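Local coordinates for mbDLG-3 protein (Monosiga brevicollis, PDB 6X1N) that probably binds the C-terminal tails of partner proteins, as the third PDZ domain of a longer Dlg-type scaffold that may also associate with protein kinases, at residues D4-T9 / Q54-D59; F19-P24 / D59-M64; A25-A30 / L71-Q76; S63-D68 / G87-N92. All coordinates share one frame; numbering follows the deposited sequence.

Interaction 1: residues D4-T9 / Q54-D59; sequences DLRTVT and QVFEGD. With GOL (glycerol), chain B.
R6 grips D59 end-on with two nitrogens, a salt bridge that fastens the first strand of the PDZ domain, 6-11, to the start of strand 59-64. NH1 of R6 is 2.8 Å from OD2 of D59, the N-H pointing nearly straight at it (171°), and NH2 of R6 is 2.8 Å from OD1. Both oxygens lie close to the guanidinium plane, yet the nitrogens come from above the carboxylate plane, because the two flat groups are turned 38° against each other. NH1 of R6 also donates to the backbone O of Q54, in the preceding loop, at 2.8 Å. CD2 of F56 covers one face of the guanidinium, 3.5 Å above its plane and offset toward the rim. A bend in the R6 chain (chi3 -80°) turns NE toward a glycerol, probably from the crystallisation liquor, whose O1 accepts from NE of R6 at 2.9 Å. The amide of Q54 holds the two other glycerol hydroxyls, so the ligand bridges the segments. Beneath this polar layer, CG1 of V8 meets CG2 of V55 at 4.0 Å, and V55 continues inward onto I40 and I43 of strand 38-43. In the second shell, the type II turn from F56 to D59 positions the carboxylate: F56 N donates to OD2 of D59 at 2.9 Å, from the face opposite to NH1 of R6.

Interaction 2: residues F19-P24 / D59-M64; sequences FSLLGP and DQILSM
I61 carries this contact with one methyl, CD1, which F19 and L21 of strand 19-22 both approach. CE2 of F19 lies 4.1 Å from CD1 of I61, meeting it obliquely, and CD2 of L21 is 4.2 Å from the same methyl, with the L21 and I61 side chains crossing at about a right angle. The I61 chain is extended beyond CB (chi2 -178°), which carries CD1 across the core to its partners. M64 supplies the second point: its CE is 4.3 Å from CD2 of L21 and reaches CZ of F19, near the plane of the ring, at a looser 4.5 Å.

No hydrogen bond joins the two segments, and the strand geometry explains why. The short strands 19-22 and 59-64 pass 9.0 Å apart with their directions 78° from each other, a spacing set by side chains between layers and not by sheet pairing. I61 and M64, three positions apart, can both face F19 and L21 because a classic beta bulge at L62 and S63, opposite N92, intervenes.

The same cluster reaches further: F19 touches I40 and M89, L21 packs on Y74 and A77 of helix 74-82, and M64 on L80 and V81. A glycerol, probably from the crystallisation liquor, is hydrogen-bonded to O of F19 and lies about 4 Å from the L21 side chain. Strand 19-22 and helix 74-82 correspond to the walls of the canonical PDZ peptide groove, so F19 and L21 probably help line the groove, with I61 and M64 in the hydrophobic layer under it.

Interaction 3: residues A25-A30 / L71-Q76; sequences AKAGPA and LASYRQ
G28 and L71 are joined by the one direct hydrogen bond between the segments, and it is entirely main-chain: N of G28 donates to O of L71 at 2.8 Å, with the N-H near straight (164°) and lying in the carbonyl plane. The same oxygen is approached by CA of A27 at 3.3 Å, a C-H···O contact, so the L71 carbonyl takes up two neighbours of the incoming loop.

Van der Waals contacts flank that bond. Both methyls of L71 lie over one face of the G28-P29 peptide: CD2 of L71 sits 3.7 Å from O of G28, while CD1 of L71 makes the apolar contact, 4.1 Å from CD of P29. Further along, CB of S73 rests 3.6 Å from N of A27, and the methyl of A27 leans back over the S73 backbone.

Helix capping and water make up the third group. S73 is the N-cap of helix 74-82, the groove helix of the PDZ fold; its OG, set between the backbone N and the carbonyl carbon (chi1 62°), accepts from N of Q76 at 2.9 Å. A water gives a hydrogen to O of A25 and accepts from N of R75, 2.9 Å from each atom. Y74 N is taken by the carbonyl of P24.

Three successive amides of the first helical turn thus meet a carbonyl, a water and a hydroxyl, an environment that probably suits the positive end of the helix.

Interaction 4: residues S63-D68 / G87-N92; sequences SMNGQD and GVMTLN
An antiparallel ladder of the PDZ sheet pairs S63 with N92 and M64 with L91, just before the type I' turn M64 to Q67 leads strand 59-64 into strand 67-68. S63 and N92 form the hydrogen-bonded pair, N92 N donating to O of S63 at 3.1 Å; the carbonyl of N92 turns instead to L62. M64 and L91 form the non-hydrogen-bonded pair, and one step on N65 N donates to O of T90 at 2.9 Å.

From here the N65 side chain takes over the pairing. With CG anti to the carbonyl carbon (chi1 -71°), its OD1 stands in for a strand carbonyl and accepts from N of T90 at 2.8 Å, almost straight (168°) but tilted 23° from the amide carbonyl plane. The ND2 of N65 adds a weak bond to O of V88, which with the OD1 bond would help set the amide rotation.

On the buried face M64 runs beside L91, pointing the same way, and a bend at its thioether places CE 3.7 Å from CD2 of L91. CG of M64 meets CG of M89 at 3.8 Å, and V81 of helix 74-82 covers both methionines. The other face carries S63 and N92: OG of S63 lies 3.3 Å from CB of N92 and shares a hydrogen bond of 3.0 Å with a water, and that water gives a weak bond to O of T90.

In the fold
All four contacts lie within a single PDZ domain, and three reach its antiparallel sheet. Interaction 2 is nearest the chain's centre, about 2 Å away, with interactions 1 and 4 each centred about 10 Å from it. D59 is common to interactions 1 and 2; S63 and M64 to interactions 2 and 4. Strands 6-11 and 88-95 pair directly, V8 with L91, joining interactions 1 and 4. Along the chain interaction 1 closes before interaction 4 opens, while interaction 3 crosses the others. It sits about 20 Å from interaction 1, centre to centre, meeting interaction 2 where P24 binds Y74. Interaction 3 thus connects the loop after strand 19-22 with the start of the groove helix 74-82.

Interaction 1: residues D4-T9 / Q54-D59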
loop_
_atom_site.group_PDB
_atom_site.type_symbol
_atom_site.label_atom_id
_atom_site.label_comp_id
_atom_site.label_asym_id
_atom_site.label_seq_id
_atom_site.Cartn_x
_atom_site.Cartn_y
_atom_site.Cartn_z
ATOM N N ASP A 4 -6.403 5.921 -13.261
ATOM C CA ASP A 4 -6.104 4.731 -12.475
ATOM C C ASP A 4 -5.098 5.042 -11.377
ATOM O O ASP A 4 -5.091 4.381 -10.331
ATOM C CB ASP A 4 -5.480 3.646 -13.348
ATOM C CG ASP A 4 -6.434 3.032 -14.337
ATOM O OD1 ASP A 4 -7.644 2.892 -14.047
ATOM O OD2 ASP A 4 -5.934 2.640 -15.412
ATOM N N LEU A 5 -4.216 6.005 -11.611
ATOM C CA LEU A 5 -3.177 6.362 -10.658
ATOM C C LEU A 5 -3.748 7.385 -9.687
ATOM O O LEU A 5 -4.145 8.482 -10.100
ATOM C CB LEU A 5 -1.977 6.947 -11.403
ATOM C CG LEU A 5 -0.726 7.200 -10.565
ATOM C CD1 LEU A 5 -0.144 5.880 -10.078
ATOM C CD2 LEU A 5 0.288 8.002 -11.375
ATOM N N ARG A 6 -3.826 7.013 -8.410
ATOM C CA ARG A 6 -4.413 7.850 -7.373
ATOM C C ARG A 6 -3.324 8.320 -6.420
ATOM O O ARG A 6 -2.478 7.526 -5.988
ATOM C CB ARG A 6 -5.484 7.078 -6.596
ATOM C CG ARG A 6 -6.814 7.052 -7.323
ATOM C CD ARG A 6 -7.774 5.991 -6.776
ATOM N NE ARG A 6 -7.481 4.651 -7.284
ATOM C CZ ARG A 6 -7.028 3.624 -6.562
ATOM N NH1 ARG A 6 -6.812 3.740 -5.256
ATOM N NH2 ARG A 6 -6.803 2.465 -7.171
ATOM N N THR A 7 -3.339 9.604 -6.096
ATOM C CA THR A 7 -2.442 10.177 -5.101
ATOM C C THR A 7 -3.325 10.585 -3.934
ATOM O O THR A 7 -4.200 11.444 -4.081
ATOM C CB THR A 7 -1.675 11.369 -5.670
ATOM O OG1 THR A 7 -0.877 10.935 -6.780
ATOM C CG2 THR A 7 -0.756 11.934 -4.611
ATOM N N VAL A 8 -3.126 9.943 -2.792
ATOM C CA VAL A 8 -4.022 10.059 -1.651
ATOM C C VAL A 8 -3.192 10.431 -0.436
ATOM O O VAL A 8 -2.135 9.837 -0.200
ATOM C CB VAL A 8 -4.753 8.725 -1.400
ATOM C CG1 VAL A 8 -5.668 8.835 -0.195
ATOM C CG2 VAL A 8 -5.535 8.305 -2.641
ATOM N N THR A 9 -3.657 11.404 0.334
ATOM C CA THR A 9 -3.065 11.706 1.628
ATOM C C THR A 9 -4.035 11.254 2.704
ATOM O O THR A 9 -5.196 11.672 2.713
ATOM C CB THR A 9 -2.768 13.196 1.775
ATOM O OG1 THR A 9 -1.789 13.577 0.803
ATOM C CG2 THR A 9 -2.232 13.489 3.169
ATOM N N GLN A 54 -10.798 6.271 -1.679
ATOM C CA GLN A 54 -9.876 6.242 -2.807
ATOM C C GLN A 54 -8.710 5.295 -2.569
ATOM O O GLN A 54 -7.668 5.422 -3.216
ATOM C CB GLN A 54 -9.386 7.647 -3.157
ATOM C CG GLN A 54 -10.468 8.517 -3.798
ATOM C CD GLN A 54 -10.833 8.072 -5.221
ATOM O OE1 GLN A 54 -10.092 8.334 -6.175
ATOM N NE2 GLN A 54 -11.983 7.412 -5.368
ATOM N N VAL A 55 -8.873 4.348 -1.655
ATOM C CA VAL A 55 -7.876 3.335 -1.337
ATOM C C VAL A 55 -8.591 1.995 -1.369
ATOM O O VAL A 55 -9.596 1.823 -0.668
ATOM C CB VAL A 55 -7.261 3.580 0.052
ATOM C CG1 VAL A 55 -6.197 2.546 0.364
ATOM C CG2 VAL A 55 -6.712 5.014 0.162
ATOM N N PHE A 56 -8.101 1.054 -2.175
ATOM C CA PHE A 56 -8.827 -0.180 -2.410
ATOM C C PHE A 56 -7.935 -1.390 -2.190
ATOM O O PHE A 56 -6.755 -1.393 -2.551
ATOM C CB PHE A 56 -9.346 -0.255 -3.856
ATOM C CG PHE A 56 -10.183 0.921 -4.274
ATOM C CD1 PHE A 56 -11.247 1.342 -3.502
ATOM C CD2 PHE A 56 -9.893 1.598 -5.444
ATOM C CE1 PHE A 56 -12.019 2.421 -3.909
ATOM C CE2 PHE A 56 -10.650 2.670 -5.845
ATOM C CZ PHE A 56 -11.715 3.084 -5.083
ATOM N N GLU A 57 -8.527 -2.458 -1.665
ATOM C CA GLU A 57 -7.841 -3.738 -1.678
ATOM C C GLU A 57 -7.434 -4.087 -3.106
ATOM O O GLU A 57 -8.174 -3.830 -4.060
ATOM C CB GLU A 57 -8.760 -4.816 -1.111
ATOM C CG GLU A 57 -8.064 -6.151 -1.084
ATOM C CD GLU A 57 -8.853 -7.243 -0.411
ATOM O OE1 GLU A 57 -9.854 -6.943 0.289
ATOM O OE2 GLU A 57 -8.449 -8.417 -0.600
ATOM N N GLY A 58 -6.229 -4.628 -3.258
ATOM C CA GLY A 58 -5.694 -4.930 -4.568
ATOM C C GLY A 58 -4.959 -3.793 -5.235
ATOM O O GLY A 58 -4.453 -3.973 -6.354
ATOM N N ASP A 59 -4.874 -2.635 -4.595
ATOM C CA ASP A 59 -4.030 -1.558 -5.099
ATOM C C ASP A 59 -2.568 -1.898 -4.850
ATOM O O ASP A 59 -2.200 -2.370 -3.766
ATOM C CB ASP A 59 -4.293 -0.255 -4.338
ATOM C CG ASP A 59 -5.575 0.433 -4.733
ATOM O OD1 ASP A 59 -6.175 0.078 -5.773
ATOM O OD2 ASP A 59 -5.926 1.391 -4.014
HETATM C C1 GOL B . -9.921 5.576 -10.236
HETATM O O1 GOL B . -8.599 5.228 -9.876
HETATM C C2 GOL B . -10.592 6.312 -9.083
HETATM O O2 GOL B . -10.031 7.597 -8.921
HETATM C C3 GOL B . -12.087 6.420 -9.348
HETATM O O3 GOL B . -12.698 7.162 -8.311
#

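Interaction 2: residues F19-P24 / D59-M64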
loop_
_atom_site.group_PDB
_atom_site.type_symbol
_atom_site.label_atom_id
_atom_site.label_comp_id
_atom_site.label_asym_id
_atom_site.label_seq_id
_atom_site.Cartn_x
_atom_site.Cartn_y
_atom_site.Cartn_z
ATOM N N PHE A 19 -6.069 0.389 7.038
ATOM C CA PHE A 19 -5.848 -0.581 5.974
ATOM C C PHE A 19 -4.727 -1.523 6.360
ATOM O O PHE A 19 -3.875 -1.201 7.191
ATOM C CB PHE A 19 -5.566 0.083 4.621
ATOM C CG PHE A 19 -4.219 0.752 4.521
ATOM C CD1 PHE A 19 -4.055 2.082 4.896
ATOM C CD2 PHE A 19 -3.130 0.071 3.998
ATOM C CE1 PHE A 19 -2.816 2.704 4.776
ATOM C CE2 PHE A 19 -1.887 0.684 3.874
ATOM C CZ PHE A 19 -1.722 1.992 4.266
ATOM N N SER A 20 -4.749 -2.695 5.743
ATOM C CA SER A 20 -3.688 -3.681 5.861
ATOM C C SER A 20 -2.917 -3.731 4.554
ATOM O O SER A 20 -3.494 -3.541 3.478
ATOM C CB SER A 20 -4.279 -5.076 6.067
ATOM O OG SER A 20 -5.161 -5.107 7.184
ATOM N N LEU A 21 -1.619 -4.007 4.631
ATOM C CA LEU A 21 -0.824 -4.188 3.423
ATOM C C LEU A 21 -0.121 -5.540 3.421
ATOM O O LEU A 21 -0.003 -6.216 4.449
ATOM C CB LEU A 21 0.155 -3.024 3.177
ATOM C CG LEU A 21 1.202 -2.675 4.240
ATOM C CD1 LEU A 21 2.368 -3.665 4.277
ATOM C CD2 LEU A 21 1.745 -1.272 4.011
ATOM N N LEU A 22 0.359 -5.919 2.242
ATOM C CA LEU A 22 1.133 -7.137 2.079
ATOM C C LEU A 22 2.327 -6.845 1.189
ATOM O O LEU A 22 2.385 -5.832 0.482
ATOM C CB LEU A 22 0.311 -8.319 1.534
ATOM C CG LEU A 22 -0.243 -8.326 0.105
ATOM C CD1 LEU A 22 0.832 -8.507 -0.985
ATOM C CD2 LEU A 22 -1.269 -9.446 0.000
ATOM N N GLY A 23 3.288 -7.749 1.227
ATOM C CA GLY A 23 4.447 -7.629 0.387
ATOM C C GLY A 23 5.237 -8.914 0.420
ATOM O O GLY A 23 4.846 -9.890 1.064
ATOM N N PRO A 24 6.365 -8.943 -0.283
ATOM C CA PRO A 24 7.176 -10.161 -0.337
ATOM C C PRO A 24 8.016 -10.320 0.920
ATOM O O PRO A 24 8.250 -9.376 1.673
ATOM C CB PRO A 24 8.073 -9.926 -1.559
ATOM C CG PRO A 24 8.237 -8.457 -1.614
ATOM C CD PRO A 24 6.945 -7.843 -1.069
ATOM N N ASP A 59 -4.874 -2.635 -4.595
ATOM C CA ASP A 59 -4.030 -1.558 -5.099
ATOM C C ASP A 59 -2.568 -1.898 -4.850
ATOM O O ASP A 59 -2.200 -2.370 -3.766
ATOM C CB ASP A 59 -4.293 -0.255 -4.338
ATOM C CG ASP A 59 -5.575 0.433 -4.733
ATOM O OD1 ASP A 59 -6.175 0.078 -5.773
ATOM O OD2 ASP A 59 -5.926 1.391 -4.014
ATOM N N GLN A 60 -1.722 -1.618 -5.835
ATOM C CA GLN A 60 -0.293 -1.571 -5.576
ATOM C C GLN A 60 0.049 -0.213 -4.990
ATOM O O GLN A 60 -0.387 0.825 -5.511
ATOM C CB GLN A 60 0.505 -1.812 -6.853
ATOM C CG GLN A 60 1.992 -1.780 -6.566
ATOM C CD GLN A 60 2.850 -2.406 -7.640
ATOM O OE1 GLN A 60 2.370 -2.769 -8.715
ATOM N NE2 GLN A 60 4.147 -2.525 -7.356
ATOM N N ILE A 61 0.796 -0.221 -3.885
ATOM C CA ILE A 61 1.342 1.003 -3.313
ATOM C C ILE A 61 2.677 1.234 -4.009
ATOM O O ILE A 61 3.684 0.614 -3.668
ATOM C CB ILE A 61 1.524 0.908 -1.798
ATOM C CG1 ILE A 61 0.253 0.419 -1.096
ATOM C CG2 ILE A 61 1.939 2.271 -1.266
ATOM C CD1 ILE A 61 0.395 0.359 0.437
ATOM N N LEU A 62 2.692 2.139 -4.986
ATOM C CA LEU A 62 3.924 2.404 -5.726
ATOM C C LEU A 62 4.910 3.199 -4.882
ATOM O O LEU A 62 6.129 2.985 -4.961
ATOM C CB LEU A 62 3.607 3.137 -7.027
ATOM C CG LEU A 62 2.757 2.331 -8.013
ATOM C CD1 LEU A 62 2.194 3.226 -9.125
ATOM C CD2 LEU A 62 3.559 1.186 -8.608
ATOM N N SER A 63 4.409 4.121 -4.065
ATOM C CA SER A 63 5.271 4.875 -3.170
ATOM C C SER A 63 4.464 5.296 -1.956
ATOM O O SER A 63 3.231 5.382 -2.004
ATOM C CB SER A 63 5.867 6.097 -3.877
ATOM O OG SER A 63 4.842 6.966 -4.309
ATOM N N MET A 64 5.177 5.551 -0.863
ATOM C CA MET A 64 4.571 6.023 0.369
ATOM C C MET A 64 5.528 7.011 1.008
ATOM O O MET A 64 6.700 6.690 1.219
ATOM C CB MET A 64 4.333 4.861 1.334
ATOM C CG MET A 64 3.714 5.284 2.651
ATOM S SD MET A 64 3.569 3.953 3.857
ATOM C CE MET A 64 2.487 2.809 2.992
#

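Interaction 3: residues A25-A30 / L71-Q76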
loop_
_atom_site.group_PDB
_atom_site.type_symbol
_atom_site.label_atom_id
_atom_site.label_comp_id
_atom_site.label_asym_id
_atom_site.label_seq_id
_atom_site.Cartn_x
_atom_site.Cartn_y
_atom_site.Cartn_z
ATOM N N ALA A 25 8.466 -11.552 1.145
ATOM C CA ALA A 25 9.314 -11.822 2.299
ATOM C C ALA A 25 10.619 -11.031 2.239
ATOM O O ALA A 25 11.081 -10.506 3.261
ATOM C CB ALA A 25 9.612 -13.320 2.394
ATOM N N LYS A 26 11.211 -10.912 1.056
ATOM C CA LYS A 26 12.553 -10.368 0.886
ATOM C C LYS A 26 12.484 -9.138 -0.009
ATOM O O LYS A 26 11.823 -9.165 -1.053
ATOM C CB LYS A 26 13.449 -11.443 0.242
ATOM C CG LYS A 26 14.921 -11.091 0.048
ATOM C CD LYS A 26 15.764 -12.350 -0.235
ATOM C CE LYS A 26 15.388 -13.025 -1.556
ATOM N NZ LYS A 26 15.866 -12.277 -2.756
ATOM N N ALA A 27 13.158 -8.067 0.399
ATOM C CA ALA A 27 13.267 -6.858 -0.403
ATOM C C ALA A 27 14.273 -7.054 -1.525
ATOM O O ALA A 27 15.221 -7.841 -1.408
ATOM C CB ALA A 27 13.722 -5.694 0.478
ATOM N N GLY A 28 14.087 -6.304 -2.607
ATOM C CA GLY A 28 15.043 -6.292 -3.688
ATOM C C GLY A 28 14.495 -6.912 -4.956
ATOM O O GLY A 28 13.318 -7.291 -5.034
ATOM N N PRO A 29 15.342 -6.996 -5.986
ATOM C CA PRO A 29 14.912 -7.543 -7.278
ATOM C C PRO A 29 14.282 -8.922 -7.150
ATOM O O PRO A 29 14.688 -9.755 -6.330
ATOM C CB PRO A 29 16.218 -7.593 -8.079
ATOM C CG PRO A 29 17.037 -6.486 -7.501
ATOM C CD PRO A 29 16.743 -6.543 -6.024
ATOM N N ALA A 30 13.264 -9.148 -7.978
ATOM C CA ALA A 30 12.498 -10.384 -7.995
ATOM C C ALA A 30 12.801 -11.166 -9.265
ATOM O O ALA A 30 12.944 -10.588 -10.351
ATOM C CB ALA A 30 10.992 -10.093 -7.950
ATOM N N LEU A 71 10.392 -2.416 -4.761
ATOM C CA LEU A 71 11.140 -3.597 -4.350
ATOM C C LEU A 71 11.104 -3.811 -2.843
ATOM O O LEU A 71 11.904 -4.587 -2.316
ATOM C CB LEU A 71 12.591 -3.519 -4.836
ATOM C CG LEU A 71 12.838 -3.301 -6.332
ATOM C CD1 LEU A 71 14.344 -3.269 -6.592
ATOM C CD2 LEU A 71 12.193 -4.402 -7.125
ATOM N N ALA A 72 10.199 -3.140 -2.138
ATOM C CA ALA A 72 10.176 -3.224 -0.686
ATOM C C ALA A 72 9.692 -4.597 -0.235
ATOM O O ALA A 72 8.853 -5.224 -0.876
ATOM C CB ALA A 72 9.271 -2.137 -0.108
ATOM N N SER A 73 10.227 -5.062 0.892
ATOM C CA SER A 73 9.636 -6.220 1.552
ATOM C C SER A 73 8.382 -5.803 2.323
ATOM O O SER A 73 8.192 -4.633 2.650
ATOM C CB SER A 73 10.625 -6.815 2.555
ATOM O OG SER A 73 10.907 -5.858 3.554
ATOM N N TYR A 74 7.565 -6.800 2.678
ATOM C CA TYR A 74 6.493 -6.554 3.635
ATOM C C TYR A 74 7.033 -5.877 4.882
ATOM O O TYR A 74 6.511 -4.851 5.319
ATOM C CB TYR A 74 5.813 -7.861 4.036
ATOM C CG TYR A 74 4.994 -7.628 5.281
ATOM C CD1 TYR A 74 3.794 -6.938 5.206
ATOM C CD2 TYR A 74 5.448 -8.026 6.546
ATOM C CE1 TYR A 74 3.045 -6.673 6.342
ATOM C CE2 TYR A 74 4.713 -7.754 7.690
ATOM C CZ TYR A 74 3.512 -7.090 7.574
ATOM O OH TYR A 74 2.773 -6.821 8.705
ATOM N N ARG A 75 8.089 -6.443 5.468
ATOM C CA ARG A 75 8.600 -5.903 6.723
ATOM C C ARG A 75 8.987 -4.440 6.571
ATOM O O ARG A 75 8.707 -3.619 7.455
ATOM C CB ARG A 75 9.801 -6.724 7.188
ATOM C CG ARG A 75 10.163 -6.528 8.650
ATOM C CD ARG A 75 9.313 -7.430 9.531
ATOM N NE ARG A 75 9.720 -8.829 9.446
ATOM C CZ ARG A 75 9.079 -9.827 10.042
ATOM N NH1 ARG A 75 7.988 -9.584 10.759
ATOM N NH2 ARG A 75 9.532 -11.067 9.921
ATOM N N GLN A 76 9.645 -4.097 5.459
ATOM C CA GLN A 76 10.053 -2.715 5.227
ATOM C C GLN A 76 8.849 -1.782 5.156
ATOM O O GLN A 76 8.847 -0.705 5.767
ATOM C CB GLN A 76 10.859 -2.644 3.934
ATOM C CG GLN A 76 11.328 -1.253 3.563
ATOM C CD GLN A 76 11.795 -1.179 2.128
ATOM O OE1 GLN A 76 12.251 -2.172 1.563
ATOM N NE2 GLN A 76 11.641 -0.008 1.515
HETATM O O HOH W 1 9.095 -9.116 4.812
#

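Interaction 4: residues S63-D68 / G87-N92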
loop_
_atom_site.group_PDB
_atom_site.type_symbol
_atom_site.label_atom_id
_atom_site.label_comp_id
_atom_site.label_asym_id
_atom_site.label_seq_id
_atom_site.Cartn_x
_atom_site.Cartn_y
_atom_site.Cartn_z
ATOM N N SER A 63 4.409 4.121 -4.065
ATOM C CA SER A 63 5.271 4.875 -3.170
ATOM C C SER A 63 4.464 5.296 -1.956
ATOM O O SER A 63 3.231 5.382 -2.004
ATOM C CB SER A 63 5.867 6.097 -3.877
ATOM O OG SER A 63 4.842 6.966 -4.309
ATOM N N MET A 64 5.177 5.551 -0.863
ATOM C CA MET A 64 4.571 6.023 0.369
ATOM C C MET A 64 5.528 7.011 1.008
ATOM O O MET A 64 6.700 6.690 1.219
ATOM C CB MET A 64 4.333 4.861 1.334
ATOM C CG MET A 64 3.714 5.284 2.651
ATOM S SD MET A 64 3.569 3.953 3.857
ATOM C CE MET A 64 2.487 2.809 2.992
ATOM N N ASN A 65 5.035 8.210 1.304
ATOM C CA ASN A 65 5.839 9.232 1.971
ATOM C C ASN A 65 7.164 9.460 1.250
ATOM O O ASN A 65 8.225 9.560 1.866
ATOM C CB ASN A 65 6.030 8.917 3.455
ATOM C CG ASN A 65 4.756 9.107 4.246
ATOM O OD1 ASN A 65 3.793 9.675 3.736
ATOM N ND2 ASN A 65 4.741 8.650 5.485
ATOM N N GLY A 66 7.096 9.528 -0.077
ATOM C CA GLY A 66 8.266 9.778 -0.892
ATOM C C GLY A 66 9.178 8.591 -1.121
ATOM O O GLY A 66 10.185 8.741 -1.826
ATOM N N GLN A 67 8.869 7.424 -0.558
ATOM C CA GLN A 67 9.714 6.239 -0.680
ATOM C C GLN A 67 9.171 5.336 -1.779
ATOM O O GLN A 67 8.002 4.941 -1.743
ATOM C CB GLN A 67 9.780 5.479 0.641
ATOM C CG GLN A 67 10.138 6.353 1.831
ATOM C CD GLN A 67 11.367 7.199 1.579
ATOM O OE1 GLN A 67 11.291 8.432 1.548
ATOM N NE2 GLN A 67 12.509 6.545 1.389
ATOM N N ASP A 68 10.018 5.024 -2.756
ATOM C CA ASP A 68 9.678 4.085 -3.815
ATOM C C ASP A 68 9.577 2.686 -3.217
ATOM O O ASP A 68 10.558 2.166 -2.676
ATOM C CB ASP A 68 10.807 4.145 -4.844
ATOM C CG ASP A 68 10.555 3.287 -6.069
ATOM O OD1 ASP A 68 9.723 2.363 -6.047
ATOM O OD2 ASP A 68 11.224 3.537 -7.093
ATOM N N GLY A 87 1.533 11.377 11.819
ATOM C CA GLY A 87 0.192 10.967 11.444
ATOM C C GLY A 87 -0.192 11.194 9.998
ATOM O O GLY A 87 -1.378 11.087 9.673
ATOM N N VAL A 88 0.752 11.505 9.113
ATOM C CA VAL A 88 0.451 11.810 7.720
ATOM C C VAL A 88 1.059 10.734 6.832
ATOM O O VAL A 88 2.221 10.346 7.016
ATOM C CB VAL A 88 0.946 13.211 7.323
ATOM C CG1 VAL A 88 0.614 13.492 5.876
ATOM C CG2 VAL A 88 0.315 14.260 8.226
ATOM N N MET A 89 0.274 10.245 5.878
ATOM C CA MET A 89 0.734 9.249 4.923
ATOM C C MET A 89 0.287 9.667 3.530
ATOM O O MET A 89 -0.914 9.822 3.287
ATOM C CB MET A 89 0.149 7.881 5.270
ATOM C CG MET A 89 0.600 6.786 4.334
ATOM S SD MET A 89 -0.309 5.245 4.545
ATOM C CE MET A 89 0.187 4.771 6.202
ATOM N N THR A 90 1.233 9.842 2.615
ATOM C CA THR A 90 0.914 10.102 1.220
ATOM C C THR A 90 1.217 8.835 0.435
ATOM O O THR A 90 2.253 8.201 0.656
ATOM C CB THR A 90 1.694 11.297 0.677
ATOM O OG1 THR A 90 1.355 12.465 1.442
ATOM C CG2 THR A 90 1.319 11.545 -0.772
ATOM N N LEU A 91 0.298 8.456 -0.449
ATOM C CA LEU A 91 0.375 7.213 -1.204
ATOM C C LEU A 91 0.196 7.503 -2.683
ATOM O O LEU A 91 -0.631 8.337 -3.061
ATOM C CB LEU A 91 -0.770 6.282 -0.810
ATOM C CG LEU A 91 -0.849 5.839 0.644
ATOM C CD1 LEU A 91 -2.213 5.222 0.900
ATOM C CD2 LEU A 91 0.242 4.847 0.954
ATOM N N ASN A 92 0.954 6.800 -3.519
ATOM C CA ASN A 92 0.658 6.663 -4.937
ATOM C C ASN A 92 0.168 5.241 -5.136
ATOM O O ASN A 92 0.909 4.288 -4.857
ATOM C CB ASN A 92 1.902 6.887 -5.793
ATOM C CG ASN A 92 2.148 8.337 -6.097
ATOM O OD1 ASN A 92 2.095 9.189 -5.214
ATOM N ND2 ASN A 92 2.417 8.633 -7.365
HETATM O O HOH W 2 4.000 8.874 -2.105
#